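Local structure of THUMP domain-containing protein (1VBK) at residues A[5-10]-A[73-78]; A[80-85]-A[118-123]; A[90-95]-A[137-142]; A[108-113]-A[126-131]; A[149-154]-A[162-167]. The protein is of unproven function but, as a ThiI-like protein with a THUMP domain, probably binds RNA and ATP and may act in tRNA modification or thiamine biosynthesis. One frame throughout, in Å; residues are numbered along the deposited sequence.

Contact 1 of 5, residues A[5-10]-A[73-78]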
# COMPACT_ATOMS: atom_id res chain seq x y z
N ILE A 5 9.29 24.13 -20.59
CA ILE A 5 9.53 24.36 -19.17
C ILE A 5 8.31 23.82 -18.43
O ILE A 5 7.18 24.19 -18.72
CB ILE A 5 9.66 25.86 -18.83
CG1 ILE A 5 10.81 26.49 -19.63
CG2 ILE A 5 9.90 26.04 -17.33
CD1 ILE A 5 10.86 28.01 -19.52
N VAL A 6 8.55 22.93 -17.47
CA VAL A 6 7.47 22.36 -16.68
C VAL A 6 7.63 22.85 -15.25
O VAL A 6 8.67 22.61 -14.62
CB VAL A 6 7.52 20.82 -16.72
CG1 VAL A 6 6.43 20.24 -15.80
CG2 VAL A 6 7.33 20.34 -18.15
N ARG A 7 6.62 23.55 -14.74
CA ARG A 7 6.67 24.09 -13.39
C ARG A 7 5.73 23.32 -12.48
O ARG A 7 4.65 22.91 -12.89
CB ARG A 7 6.28 25.58 -13.39
CG ARG A 7 7.04 26.38 -14.44
CD ARG A 7 6.77 27.89 -14.34
NE ARG A 7 7.44 28.59 -15.43
CZ ARG A 7 6.96 28.68 -16.66
NH1 ARG A 7 5.79 28.13 -16.97
NH2 ARG A 7 7.67 29.30 -17.60
N TYR A 8 6.14 23.13 -11.23
CA TYR A 8 5.35 22.38 -10.27
C TYR A 8 5.58 22.88 -8.85
O TYR A 8 6.42 23.74 -8.60
CB TYR A 8 5.72 20.90 -10.36
CG TYR A 8 7.21 20.66 -10.33
CD1 TYR A 8 7.89 20.56 -9.11
CD2 TYR A 8 7.96 20.60 -11.51
CE1 TYR A 8 9.28 20.39 -9.07
CE2 TYR A 8 9.34 20.44 -11.48
CZ TYR A 8 9.99 20.34 -10.26
OH TYR A 8 11.36 20.20 -10.23
N GLY A 9 4.83 22.31 -7.92
CA GLY A 9 4.96 22.70 -6.53
C GLY A 9 4.20 23.99 -6.28
O GLY A 9 4.26 24.92 -7.08
N GLU A 10 3.47 24.04 -5.17
CA GLU A 10 2.71 25.23 -4.83
C GLU A 10 2.55 25.38 -3.32
O GLU A 10 2.30 24.41 -2.61
CB GLU A 10 1.34 25.19 -5.52
CG GLU A 10 0.56 23.90 -5.33
CD GLU A 10 -0.58 23.76 -6.32
OE1 GLU A 10 -1.39 24.71 -6.42
OE2 GLU A 10 -0.67 22.71 -6.99
N SER A 73 2.17 24.65 -14.46
CA SER A 73 2.15 25.35 -15.75
C SER A 73 3.23 24.84 -16.69
O SER A 73 4.25 24.29 -16.26
CB SER A 73 2.27 26.87 -15.57
OG SER A 73 3.53 27.26 -15.07
N ILE A 74 2.99 25.04 -17.98
CA ILE A 74 3.87 24.58 -19.04
C ILE A 74 4.21 25.71 -20.02
O ILE A 74 3.32 26.44 -20.45
CB ILE A 74 3.18 23.45 -19.82
CG1 ILE A 74 2.71 22.37 -18.85
CG2 ILE A 74 4.11 22.86 -20.87
CD1 ILE A 74 1.75 21.38 -19.45
N SER A 75 5.49 25.84 -20.37
CA SER A 75 5.90 26.89 -21.31
C SER A 75 6.85 26.44 -22.41
O SER A 75 8.02 26.14 -22.14
CB SER A 75 6.57 28.06 -20.59
OG SER A 75 5.66 28.83 -19.83
N PRO A 76 6.37 26.36 -23.66
CA PRO A 76 7.27 25.97 -24.76
C PRO A 76 8.25 27.14 -24.75
O PRO A 76 7.82 28.27 -24.52
CB PRO A 76 6.36 26.02 -25.99
CG PRO A 76 5.00 25.74 -25.43
CD PRO A 76 4.99 26.54 -24.15
N ALA A 77 9.53 26.91 -24.98
CA ALA A 77 10.47 28.02 -24.93
C ALA A 77 11.72 27.83 -25.77
O ALA A 77 12.02 26.73 -26.23
CB ALA A 77 10.87 28.29 -23.48
N MET A 78 12.45 28.93 -25.96
CA MET A 78 13.71 28.91 -26.69
C MET A 78 14.83 29.02 -25.67
O MET A 78 14.82 29.93 -24.83
CB MET A 78 13.81 30.09 -27.66
CG MET A 78 12.90 30.02 -28.86
SD MET A 78 13.16 31.43 -29.96
CE MET A 78 14.33 30.75 -31.15

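Contact 2 of 5, residues A[80-85]-A[118-123]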
# COMPACT_ATOMS: atom_id res chain seq x y z
N VAL A 80 18.76 29.66 -24.88
CA VAL A 80 19.92 30.34 -25.46
C VAL A 80 20.94 30.65 -24.37
O VAL A 80 20.62 30.60 -23.18
CB VAL A 80 19.53 31.68 -26.14
CG1 VAL A 80 18.50 31.43 -27.25
CG2 VAL A 80 18.95 32.64 -25.10
N GLU A 81 22.17 30.95 -24.77
CA GLU A 81 23.21 31.31 -23.83
C GLU A 81 22.72 32.56 -23.11
O GLU A 81 22.16 33.46 -23.73
CB GLU A 81 24.52 31.61 -24.58
CG GLU A 81 25.21 30.38 -25.13
CD GLU A 81 25.97 29.62 -24.05
OE1 GLU A 81 27.01 30.14 -23.59
OE2 GLU A 81 25.53 28.51 -23.67
N ALA A 82 22.93 32.62 -21.80
CA ALA A 82 22.47 33.76 -21.02
C ALA A 82 23.37 34.99 -21.09
O ALA A 82 24.20 35.22 -20.21
CB ALA A 82 22.28 33.34 -19.56
N SER A 83 23.22 35.76 -22.16
CA SER A 83 23.96 37.00 -22.35
C SER A 83 22.86 38.02 -22.65
O SER A 83 21.86 37.66 -23.26
CB SER A 83 24.92 36.91 -23.55
OG SER A 83 24.23 37.04 -24.78
N LEU A 84 23.04 39.26 -22.23
CA LEU A 84 22.01 40.26 -22.48
C LEU A 84 21.69 40.37 -23.97
O LEU A 84 20.53 40.44 -24.36
CB LEU A 84 22.43 41.63 -21.92
CG LEU A 84 21.34 42.71 -21.93
CD1 LEU A 84 20.07 42.19 -21.28
CD2 LEU A 84 21.85 43.95 -21.20
N GLU A 85 22.73 40.36 -24.80
CA GLU A 85 22.57 40.45 -26.24
C GLU A 85 21.65 39.36 -26.79
O GLU A 85 20.71 39.63 -27.53
CB GLU A 85 23.93 40.35 -26.94
CG GLU A 85 23.85 40.25 -28.45
CD GLU A 85 25.19 39.97 -29.10
OE1 GLU A 85 25.84 38.96 -28.72
OE2 GLU A 85 25.60 40.74 -29.99
N LYS A 118 21.58 32.42 -9.42
CA LYS A 118 21.97 33.83 -9.36
C LYS A 118 23.28 34.30 -9.99
O LYS A 118 23.82 35.32 -9.54
CB LYS A 118 21.95 34.29 -7.90
CG LYS A 118 20.72 33.86 -7.12
CD LYS A 118 19.44 34.43 -7.70
CE LYS A 118 18.23 34.03 -6.86
NZ LYS A 118 16.97 34.60 -7.40
N GLU A 119 23.79 33.62 -11.00
CA GLU A 119 25.05 34.07 -11.59
C GLU A 119 24.92 35.23 -12.58
O GLU A 119 25.88 35.99 -12.77
CB GLU A 119 25.80 32.89 -12.24
CG GLU A 119 25.24 32.36 -13.55
CD GLU A 119 23.91 31.64 -13.39
OE1 GLU A 119 23.72 31.00 -12.33
OE2 GLU A 119 23.08 31.71 -14.32
N PHE A 120 23.76 35.40 -13.20
CA PHE A 120 23.58 36.50 -14.15
C PHE A 120 23.74 37.82 -13.39
O PHE A 120 23.21 37.98 -12.30
CB PHE A 120 22.19 36.44 -14.80
CG PHE A 120 22.09 37.24 -16.08
CD1 PHE A 120 22.81 36.87 -17.21
CD2 PHE A 120 21.27 38.36 -16.15
CE1 PHE A 120 22.72 37.60 -18.39
CE2 PHE A 120 21.17 39.10 -17.33
CZ PHE A 120 21.90 38.72 -18.45
N PRO A 121 24.49 38.78 -13.96
CA PRO A 121 24.76 40.09 -13.37
C PRO A 121 23.58 41.01 -13.06
O PRO A 121 23.65 41.82 -12.13
CB PRO A 121 25.73 40.73 -14.36
CG PRO A 121 26.44 39.56 -14.95
CD PRO A 121 25.30 38.59 -15.18
N LEU A 122 22.50 40.92 -13.83
CA LEU A 122 21.34 41.78 -13.61
C LEU A 122 20.24 41.04 -12.86
O LEU A 122 20.00 39.86 -13.12
CB LEU A 122 20.78 42.27 -14.95
CG LEU A 122 21.73 42.99 -15.92
CD1 LEU A 122 20.96 43.38 -17.17
CD2 LEU A 122 22.33 44.22 -15.26
N ASP A 123 19.56 41.72 -11.94
CA ASP A 123 18.49 41.05 -11.21
C ASP A 123 17.24 41.03 -12.08
O ASP A 123 17.19 41.69 -13.12
CB ASP A 123 18.20 41.72 -9.85
CG ASP A 123 17.91 43.20 -9.96
OD1 ASP A 123 17.12 43.60 -10.85
OD2 ASP A 123 18.45 43.96 -9.13

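Contact 3 of 5, residues A[90-95]-A[137-142]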
# COMPACT_ATOMS: atom_id res chain seq x y z
N THR A 90 16.43 37.30 -28.76
CA THR A 90 15.47 36.20 -28.74
C THR A 90 14.12 36.70 -28.24
O THR A 90 13.07 36.30 -28.73
CB THR A 90 15.94 35.03 -27.85
OG1 THR A 90 17.23 34.60 -28.27
CG2 THR A 90 14.96 33.85 -27.97
N ALA A 91 14.15 37.58 -27.24
CA ALA A 91 12.92 38.14 -26.69
C ALA A 91 12.16 38.90 -27.78
O ALA A 91 10.94 38.77 -27.89
CB ALA A 91 13.24 39.05 -25.52
N LEU A 92 12.88 39.70 -28.57
CA LEU A 92 12.24 40.47 -29.64
C LEU A 92 11.70 39.54 -30.73
O LEU A 92 10.61 39.76 -31.26
CB LEU A 92 13.24 41.47 -30.25
CG LEU A 92 12.75 42.39 -31.38
CD1 LEU A 92 11.53 43.17 -30.92
CD2 LEU A 92 13.88 43.34 -31.77
N LEU A 93 12.46 38.50 -31.05
CA LEU A 93 12.04 37.54 -32.06
C LEU A 93 10.72 36.87 -31.66
O LEU A 93 9.79 36.75 -32.47
CB LEU A 93 13.12 36.47 -32.23
CG LEU A 93 12.85 35.37 -33.26
CD1 LEU A 93 12.93 35.96 -34.66
CD2 LEU A 93 13.87 34.25 -33.10
N MET A 94 10.64 36.44 -30.41
CA MET A 94 9.44 35.79 -29.93
C MET A 94 8.29 36.77 -29.76
O MET A 94 7.13 36.42 -29.94
CB MET A 94 9.73 35.06 -28.62
CG MET A 94 10.76 33.96 -28.84
SD MET A 94 10.84 32.81 -27.51
CE MET A 94 9.27 31.90 -27.77
N PHE A 95 8.61 38.01 -29.41
CA PHE A 95 7.59 39.04 -29.24
C PHE A 95 6.93 39.29 -30.58
O PHE A 95 5.70 39.37 -30.68
CB PHE A 95 8.22 40.33 -28.72
CG PHE A 95 7.26 41.49 -28.63
CD1 PHE A 95 6.94 42.25 -29.76
CD2 PHE A 95 6.65 41.81 -27.43
CE1 PHE A 95 6.04 43.31 -29.69
CE2 PHE A 95 5.74 42.87 -27.34
CZ PHE A 95 5.44 43.62 -28.48
N ASN A 137 11.91 50.01 -28.24
CA ASN A 137 12.72 50.73 -29.22
C ASN A 137 12.63 50.11 -30.61
O ASN A 137 13.09 50.71 -31.59
CB ASN A 137 14.19 50.74 -28.79
CG ASN A 137 14.49 51.77 -27.70
OD1 ASN A 137 15.56 51.74 -27.10
ND2 ASN A 137 13.55 52.68 -27.47
N ASN A 138 12.05 48.92 -30.72
CA ASN A 138 11.97 48.24 -32.00
C ASN A 138 10.56 47.87 -32.47
O ASN A 138 10.39 47.36 -33.58
CB ASN A 138 12.84 46.98 -31.96
CG ASN A 138 14.32 47.30 -31.91
OD1 ASN A 138 14.91 47.70 -32.91
ND2 ASN A 138 14.93 47.14 -30.74
N GLU A 139 9.56 48.16 -31.65
CA GLU A 139 8.18 47.82 -32.00
C GLU A 139 7.20 48.83 -31.45
O GLU A 139 7.46 49.45 -30.42
CB GLU A 139 7.80 46.45 -31.42
CG GLU A 139 8.34 45.24 -32.18
CD GLU A 139 7.69 45.06 -33.54
OE1 GLU A 139 6.45 45.24 -33.63
OE2 GLU A 139 8.40 44.72 -34.51
N ASN A 140 6.08 49.01 -32.15
CA ASN A 140 5.05 49.91 -31.67
C ASN A 140 4.30 49.07 -30.65
O ASN A 140 3.65 48.09 -30.99
CB ASN A 140 4.10 50.33 -32.79
CG ASN A 140 3.03 51.29 -32.31
OD1 ASN A 140 3.11 51.84 -31.21
ND2 ASN A 140 2.01 51.50 -33.14
N CYS A 141 4.43 49.44 -29.38
CA CYS A 141 3.78 48.70 -28.32
C CYS A 141 3.73 49.56 -27.07
O CYS A 141 4.19 50.70 -27.07
CB CYS A 141 4.53 47.39 -28.05
SG CYS A 141 6.29 47.61 -27.67
N GLU A 142 3.21 48.99 -25.99
CA GLU A 142 3.06 49.73 -24.76
C GLU A 142 3.10 48.81 -23.55
O GLU A 142 2.50 47.74 -23.56
CB GLU A 142 1.72 50.46 -24.82
CG GLU A 142 1.22 51.10 -23.57
CD GLU A 142 -0.19 51.63 -23.77
OE1 GLU A 142 -0.37 52.45 -24.69
OE2 GLU A 142 -1.10 51.22 -23.03

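Contact 4 of 5, residues A[108-113]-A[126-131]. With MRD ((4R)-2-methylpentane-2,4-diol), chain C.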
# COMPACT_ATOMS: atom_id res chain seq x y z
N LYS A 108 -0.28 45.56 -25.92
CA LYS A 108 0.17 45.87 -24.56
C LYS A 108 1.00 44.66 -24.12
O LYS A 108 0.63 43.52 -24.42
CB LYS A 108 -1.03 46.05 -23.63
CG LYS A 108 -1.80 47.35 -23.83
CD LYS A 108 -3.09 47.32 -23.02
CE LYS A 108 -3.80 48.66 -23.02
NZ LYS A 108 -3.09 49.67 -22.20
N PHE A 109 2.10 44.91 -23.42
CA PHE A 109 2.96 43.81 -22.97
C PHE A 109 3.69 44.07 -21.66
O PHE A 109 3.69 45.19 -21.14
CB PHE A 109 4.01 43.50 -24.04
CG PHE A 109 5.23 44.40 -23.99
CD1 PHE A 109 5.16 45.73 -24.38
CD2 PHE A 109 6.46 43.91 -23.54
CE1 PHE A 109 6.29 46.56 -24.34
CE2 PHE A 109 7.60 44.73 -23.50
CZ PHE A 109 7.51 46.05 -23.89
N ARG A 110 4.32 43.02 -21.15
CA ARG A 110 5.13 43.12 -19.95
C ARG A 110 6.21 42.05 -20.08
O ARG A 110 6.09 41.14 -20.89
CB ARG A 110 4.31 42.87 -18.67
CG ARG A 110 3.89 41.43 -18.44
CD ARG A 110 3.67 41.20 -16.94
NE ARG A 110 4.96 41.21 -16.25
CZ ARG A 110 5.16 41.71 -15.03
NH1 ARG A 110 4.16 42.25 -14.35
NH2 ARG A 110 6.38 41.69 -14.51
N VAL A 111 7.26 42.19 -19.29
CA VAL A 111 8.34 41.21 -19.29
C VAL A 111 8.37 40.66 -17.88
O VAL A 111 8.24 41.42 -16.90
CB VAL A 111 9.71 41.85 -19.64
CG1 VAL A 111 10.80 40.77 -19.63
CG2 VAL A 111 9.66 42.50 -21.02
N THR A 112 8.51 39.35 -17.77
CA THR A 112 8.55 38.69 -16.47
C THR A 112 9.84 37.88 -16.46
O THR A 112 10.00 36.96 -17.25
CB THR A 112 7.32 37.77 -16.28
OG1 THR A 112 6.12 38.56 -16.40
CG2 THR A 112 7.35 37.11 -14.91
N ALA A 113 10.75 38.23 -15.56
CA ALA A 113 12.02 37.54 -15.48
C ALA A 113 12.27 36.93 -14.12
O ALA A 113 11.85 37.48 -13.10
CB ALA A 113 13.16 38.50 -15.84
N GLU A 126 15.87 44.30 -13.29
CA GLU A 126 16.78 44.97 -14.21
C GLU A 126 16.62 44.32 -15.59
O GLU A 126 16.60 45.01 -16.62
CB GLU A 126 18.24 44.83 -13.74
CG GLU A 126 18.57 45.62 -12.48
CD GLU A 126 20.03 45.51 -12.06
OE1 GLU A 126 20.48 44.39 -11.71
OE2 GLU A 126 20.74 46.54 -12.08
N ILE A 127 16.49 43.00 -15.61
CA ILE A 127 16.30 42.28 -16.86
C ILE A 127 15.00 42.73 -17.52
O ILE A 127 14.96 43.03 -18.71
CB ILE A 127 16.25 40.75 -16.62
CG1 ILE A 127 17.61 40.25 -16.12
CG2 ILE A 127 15.86 40.04 -17.91
CD1 ILE A 127 17.58 38.82 -15.60
N GLN A 128 13.93 42.78 -16.73
CA GLN A 128 12.63 43.20 -17.25
C GLN A 128 12.70 44.61 -17.85
O GLN A 128 12.16 44.85 -18.94
CB GLN A 128 11.58 43.16 -16.13
CG GLN A 128 11.37 41.75 -15.59
CD GLN A 128 10.30 41.65 -14.51
OE1 GLN A 128 10.09 40.57 -13.95
NE2 GLN A 128 9.61 42.76 -14.22
N ALA A 129 13.36 45.52 -17.16
CA ALA A 129 13.48 46.90 -17.64
C ALA A 129 14.28 47.00 -18.94
O ALA A 129 13.87 47.69 -19.87
CB ALA A 129 14.12 47.78 -16.57
N LYS A 130 15.42 46.32 -18.99
CA LYS A 130 16.29 46.35 -20.16
C LYS A 130 15.66 45.69 -21.39
O LYS A 130 15.75 46.21 -22.50
CB LYS A 130 17.62 45.67 -19.85
CG LYS A 130 18.49 46.39 -18.83
CD LYS A 130 19.05 47.67 -19.39
CE LYS A 130 20.20 48.19 -18.54
NZ LYS A 130 20.91 49.33 -19.21
N VAL A 131 15.04 44.53 -21.18
CA VAL A 131 14.39 43.82 -22.28
C VAL A 131 13.18 44.61 -22.77
O VAL A 131 12.93 44.69 -23.97
CB VAL A 131 13.94 42.41 -21.84
CG1 VAL A 131 13.09 41.76 -22.94
CG2 VAL A 131 15.16 41.54 -21.56
C1 MRD C . 10.30 46.97 -15.22
C2 MRD C . 9.03 46.53 -15.96
O2 MRD C . 8.60 45.27 -15.45
CM MRD C . 7.94 47.58 -15.75
C3 MRD C . 9.36 46.37 -17.45
C4 MRD C . 8.16 45.87 -18.25
O4 MRD C . 7.76 44.58 -17.78
C5 MRD C . 8.49 45.82 -19.74

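Contact 5 of 5, residues A[149-154]-A[162-167]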
# COMPACT_ATOMS: atom_id res chain seq x y z
N ASP A 149 -1.50 41.92 -23.83
CA ASP A 149 -1.77 40.97 -24.91
C ASP A 149 -0.61 39.98 -24.99
O ASP A 149 -0.77 38.84 -25.43
CB ASP A 149 -1.85 41.67 -26.27
CG ASP A 149 -2.95 42.71 -26.33
OD1 ASP A 149 -2.62 43.91 -26.35
OD2 ASP A 149 -4.14 42.32 -26.36
N ILE A 150 0.57 40.44 -24.57
CA ILE A 150 1.77 39.63 -24.65
C ILE A 150 2.63 39.67 -23.40
O ILE A 150 2.84 40.73 -22.82
CB ILE A 150 2.67 40.11 -25.81
CG1 ILE A 150 1.92 40.00 -27.14
CG2 ILE A 150 3.98 39.33 -25.84
CD1 ILE A 150 2.59 40.76 -28.28
N GLU A 151 3.11 38.50 -22.98
CA GLU A 151 4.00 38.45 -21.83
C GLU A 151 5.28 37.75 -22.27
O GLU A 151 5.23 36.62 -22.76
CB GLU A 151 3.40 37.67 -20.67
CG GLU A 151 4.40 37.49 -19.53
CD GLU A 151 3.90 36.57 -18.44
OE1 GLU A 151 3.44 35.46 -18.76
OE2 GLU A 151 3.98 36.97 -17.25
N ILE A 152 6.40 38.44 -22.15
CA ILE A 152 7.69 37.86 -22.50
C ILE A 152 8.25 37.32 -21.18
O ILE A 152 8.57 38.09 -20.28
CB ILE A 152 8.68 38.92 -23.04
CG1 ILE A 152 8.15 39.51 -24.35
CG2 ILE A 152 10.05 38.30 -23.26
CD1 ILE A 152 8.04 38.51 -25.50
N GLY A 153 8.34 35.99 -21.08
CA GLY A 153 8.86 35.38 -19.87
C GLY A 153 10.31 34.99 -20.06
O GLY A 153 10.70 34.54 -21.14
N ILE A 154 11.12 35.16 -19.02
CA ILE A 154 12.54 34.84 -19.10
C ILE A 154 13.00 34.16 -17.82
O ILE A 154 12.90 34.73 -16.73
CB ILE A 154 13.38 36.12 -19.31
CG1 ILE A 154 12.91 36.87 -20.56
CG2 ILE A 154 14.87 35.76 -19.41
CD1 ILE A 154 13.59 38.22 -20.77
N TYR A 162 15.87 30.83 -20.78
CA TYR A 162 14.72 30.18 -21.40
C TYR A 162 13.69 31.27 -21.62
O TYR A 162 13.14 31.82 -20.68
CB TYR A 162 14.18 29.10 -20.47
CG TYR A 162 15.21 28.03 -20.17
CD1 TYR A 162 15.41 26.96 -21.05
CD2 TYR A 162 16.02 28.11 -19.04
CE1 TYR A 162 16.39 26.00 -20.81
CE2 TYR A 162 17.02 27.15 -18.79
CZ TYR A 162 17.19 26.10 -19.68
OH TYR A 162 18.18 25.17 -19.45
N ILE A 163 13.43 31.57 -22.89
CA ILE A 163 12.50 32.64 -23.24
C ILE A 163 11.20 32.12 -23.83
O ILE A 163 11.21 31.30 -24.75
CB ILE A 163 13.20 33.59 -24.22
CG1 ILE A 163 14.51 34.07 -23.59
CG2 ILE A 163 12.29 34.75 -24.58
CD1 ILE A 163 15.32 35.01 -24.45
N TYR A 164 10.08 32.60 -23.31
CA TYR A 164 8.78 32.15 -23.77
C TYR A 164 7.71 33.24 -23.84
O TYR A 164 7.86 34.30 -23.23
CB TYR A 164 8.28 31.03 -22.84
CG TYR A 164 8.05 31.49 -21.41
CD1 TYR A 164 9.07 31.43 -20.46
CD2 TYR A 164 6.81 31.98 -21.01
CE1 TYR A 164 8.85 31.85 -19.13
CE2 TYR A 164 6.58 32.40 -19.71
CZ TYR A 164 7.59 32.33 -18.77
OH TYR A 164 7.32 32.75 -17.49
N THR A 165 6.64 32.98 -24.58
CA THR A 165 5.52 33.91 -24.68
C THR A 165 4.24 33.19 -24.26
O THR A 165 3.21 33.83 -24.04
CB THR A 165 5.32 34.46 -26.11
OG1 THR A 165 5.21 33.37 -27.03
CG2 THR A 165 6.47 35.36 -26.51
N GLU A 166 4.31 31.86 -24.14
CA GLU A 166 3.15 31.06 -23.75
C GLU A 166 3.33 30.37 -22.39
O GLU A 166 4.38 29.82 -22.09
CB GLU A 166 2.86 30.00 -24.82
CG GLU A 166 1.66 29.11 -24.52
CD GLU A 166 1.22 28.25 -25.70
OE1 GLU A 166 2.03 27.41 -26.16
OE2 GLU A 166 0.08 28.42 -26.17
N LYS A 167 2.28 30.42 -21.59
CA LYS A 167 2.27 29.82 -20.26
C LYS A 167 0.93 29.12 -20.11
O LYS A 167 -0.08 29.75 -19.78
CB LYS A 167 2.42 30.91 -19.21
CG LYS A 167 2.61 30.42 -17.79
CD LYS A 167 2.96 31.60 -16.90
CE LYS A 167 3.21 31.19 -15.46
NZ LYS A 167 3.54 32.37 -14.63
O HOH W 1 2.15 36.20 -24.32
O HOH W 2 3.42 34.02 -20.90
O HOH W 3 5.60 34.24 -16.18

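Contact 1 of 5, residues A[5-10]-A[73-78]
Arg7 lays its guanidinium beside Ser73 and Ser75 on the neighbouring strand. Its side chain runs extended from CG to NE (chi2 -174°, chi3 -176°), along the line of the two serines. Arg7 NH1 donates to both hydroxyls, at 3.1 Å to Ser73 OG and 2.9 Å to Ser75 OG. Both oxygens lie near the guanidinium plane, at its edge. NH2 adds a weak bond to Ser75 OG, and Ile5 CG2 covers part of one face, toward the rim. Beyond the pair of segments, Arg7 NE forms a salt bridge with Glu155, and Ser75 OG bonds to Glu166 O. The two strands are antiparallel neighbours in the ferredoxin-like part of the protein. Ile5 and Ser75 form a hydrogen-bonded pair, with Ile5 N to Ser75 O at 2.8 Å. Arg7 N to Ser73 O, 2.9 Å, belongs to the next such pair. Val6 and Ile74 point to the other face, where both meet Leu65 of helix 58-65. Further along, Ile5 CD1 reaches Ala77 CB at 4.0 Å.

Contact 2 of 5, residues A[80-85]-A[118-123]
The rim of the Phe120 ring meets backbone, including a carbonyl oxygen: CE1 lies 3.3 Å from Ala82 O, near the ring plane. Leu84 N lies at this edge, 4.0 Å from Phe120 CZ. No hydrogen bond joins the two segments. The ring gets there because Phe120 CG is anti to the backbone N (chi1 -161°), carrying it to residues 82-84. Ala82 CB comes within 4.3 Å of Phe120 CD1, well out of the ring plane. Ala82 is the centre of an inverse gamma turn, which bends the chain between strand 71-81 and helix 84-102. Beyond the ring, Leu84 and Leu122 cross at about a right angle, with Leu84 CD2 4.2 Å from Leu122 CD1. Ile87, Ile127 and Ile156 also touch Phe120, so the ring is buried although the contact lies at the surface. Ser83 caps helix 84-102 through Lys86 N, and Asp123 caps helix 124-138 through Glu126 N. The arrangement is a packing of two helix N-cap regions at one end of the THUMP domain.

Contact 3 of 5, residues A[90-95]-A[137-142]
Helix 84-102 faces the end of helix 124-138 and the loop after it, and the closest CA atoms, those of Leu92 and Asn138, are 8.1 Å apart. Side chains bridge this gap. Leu92 CG is anti to the backbone N (chi1 -179°), which sends both methyls across. Leu92 CD2 packs on Asn138 CB at 3.8 Å, the two side chains crossing at about a right angle. Leu92 CD1 touches Glu139 CG at 4.0 Å. That same methylene also meets the Phe95 ring, at 3.9 Å from CE1, so the aliphatic part of Glu139 rests against both Leu92 and Phe95. The bend of the Glu139 chain at chi2 (-69°) separates this apolar part from the carboxylate, which forms a salt bridge with Arg96 NE. Arg96 also binds Asn138 O. The contact ties helix 84-102 of the THUMP domain to the last turn of helix 124-138 and the loop that leads to the short strand 142-143. Phe95 reaches that loop with its far end. Phe95 CZ lies 3.9 Å from Cys141 CB, and Cys141 SG sits 5.1 Å from the ring centroid in an oblique sulfur-aromatic contact. Phe109 packs edge-to-face with Phe95, while Ile135, Ile150 and Ile152 also touch this ring. On the polar side, Asn138 ND2 bonds to Tyr134 O.

Contact 4 of 5, residues A[108-113]-A[126-131]
This is a helix-on-strand contact within the beta-alpha-beta unit of strand 108-115, helix 124-138 and strand 142-143 in the THUMP domain. The axes of strand 108-113 and helix 126-131 approach to 7.4 Å at an angle of 146°. Gln128 is extended beyond CG (chi2 -178°), so its amide reaches the strand backbone. Gln128 OE1 accepts from Ala113 N at 2.9 Å in a nearly straight bond (171°). At the amide's other end, NE2 donates to O2 of a bound methylpentanediol, probably from the crystallisation liquor. The diol's O4 accepts from Val111 N at 2.9 Å, so this molecule links strand and helix. Arg110, bent at chi3, runs forward along its own strand, and its NH2 donates to Val111 O at 3.0 Å. The apolar layer lies alongside: Ala113 CB touches Ile127 CG2 at 3.7 Å, and Val111 CG2 meets Val131 CG1 at 4.0 Å. Ile154 and Ile156 of the neighbouring strand 150-157 continue this layer, while Ile87 and Ala91 of helix 84-102 pack against Val131.

Contact 5 of 5, residues A[149-154]-A[162-167]
Gly153 and Tyr164 form a hydrogen-bonded antiparallel pair in the hairpin of strands 150-157 and 160-164. Gly153 N donates to Tyr164 O at 2.8 Å, and Tyr164 N returns a bond to Gly153 O at 3.0 Å. The Tyr164 ring folds back over the glycine (chi1 63°). Gly153 CA lies over one ring face, 3.6 Å from the centroid, in a CH-pi contact. The lack of a side chain at Gly153 lets the ring lie this close.

Past this pair, one water accepts from Glu151 N and donates to Thr165 O at 2.6 Å, while Glu151 O receives a CA-H...O contact from Thr165 CA at 3.3 Å. A second donates to Glu151 OE1 at 2.6 Å and weakly to the same Thr165 O. A third water lies in the plane of the Tyr164 ring, 2.6 Å from Tyr164 OH. It accepts from Lys167 NZ and gives a weak bond to Glu151 OE2. Glu151 OE2 has another partner in Thr112 OG1 on the next strand.

The opposite side is apolar. Ile152 CD1 and Thr165 CG2 lie side by side, 3.7 Å apart, while Ile154 and Ile163 meet more loosely toward helix 84-102. Glu151 and Lys167, of opposite charge, do not touch with their charged atoms; a water links them, weakly on the Glu151 side. This end of the hairpin therefore probably depends on solvent as well as direct backbone bonds.

Overall arrangement
From the N terminus, contact 1 closes first, pairing strands 3-8 and 71-81 in the ferredoxin-like part. Strand 71-81 runs on into contact 2, which joins the start of helix 84-102 to the loop before helix 124-138. Contact 3 uses a later part of helix 84-102, so its loop crosses that of contact 2. Contact 4 is nested inside contact 3 and also crosses contact 2. Contact 5 comes last, in series with the others, as a hairpin. Its strand 150-157 adjoins strand 108-115 of contact 4, and its strand 160-164 adjoins strand 71-81 of contact 1. One sheet thus runs from the ferredoxin-like part into the THUMP domain.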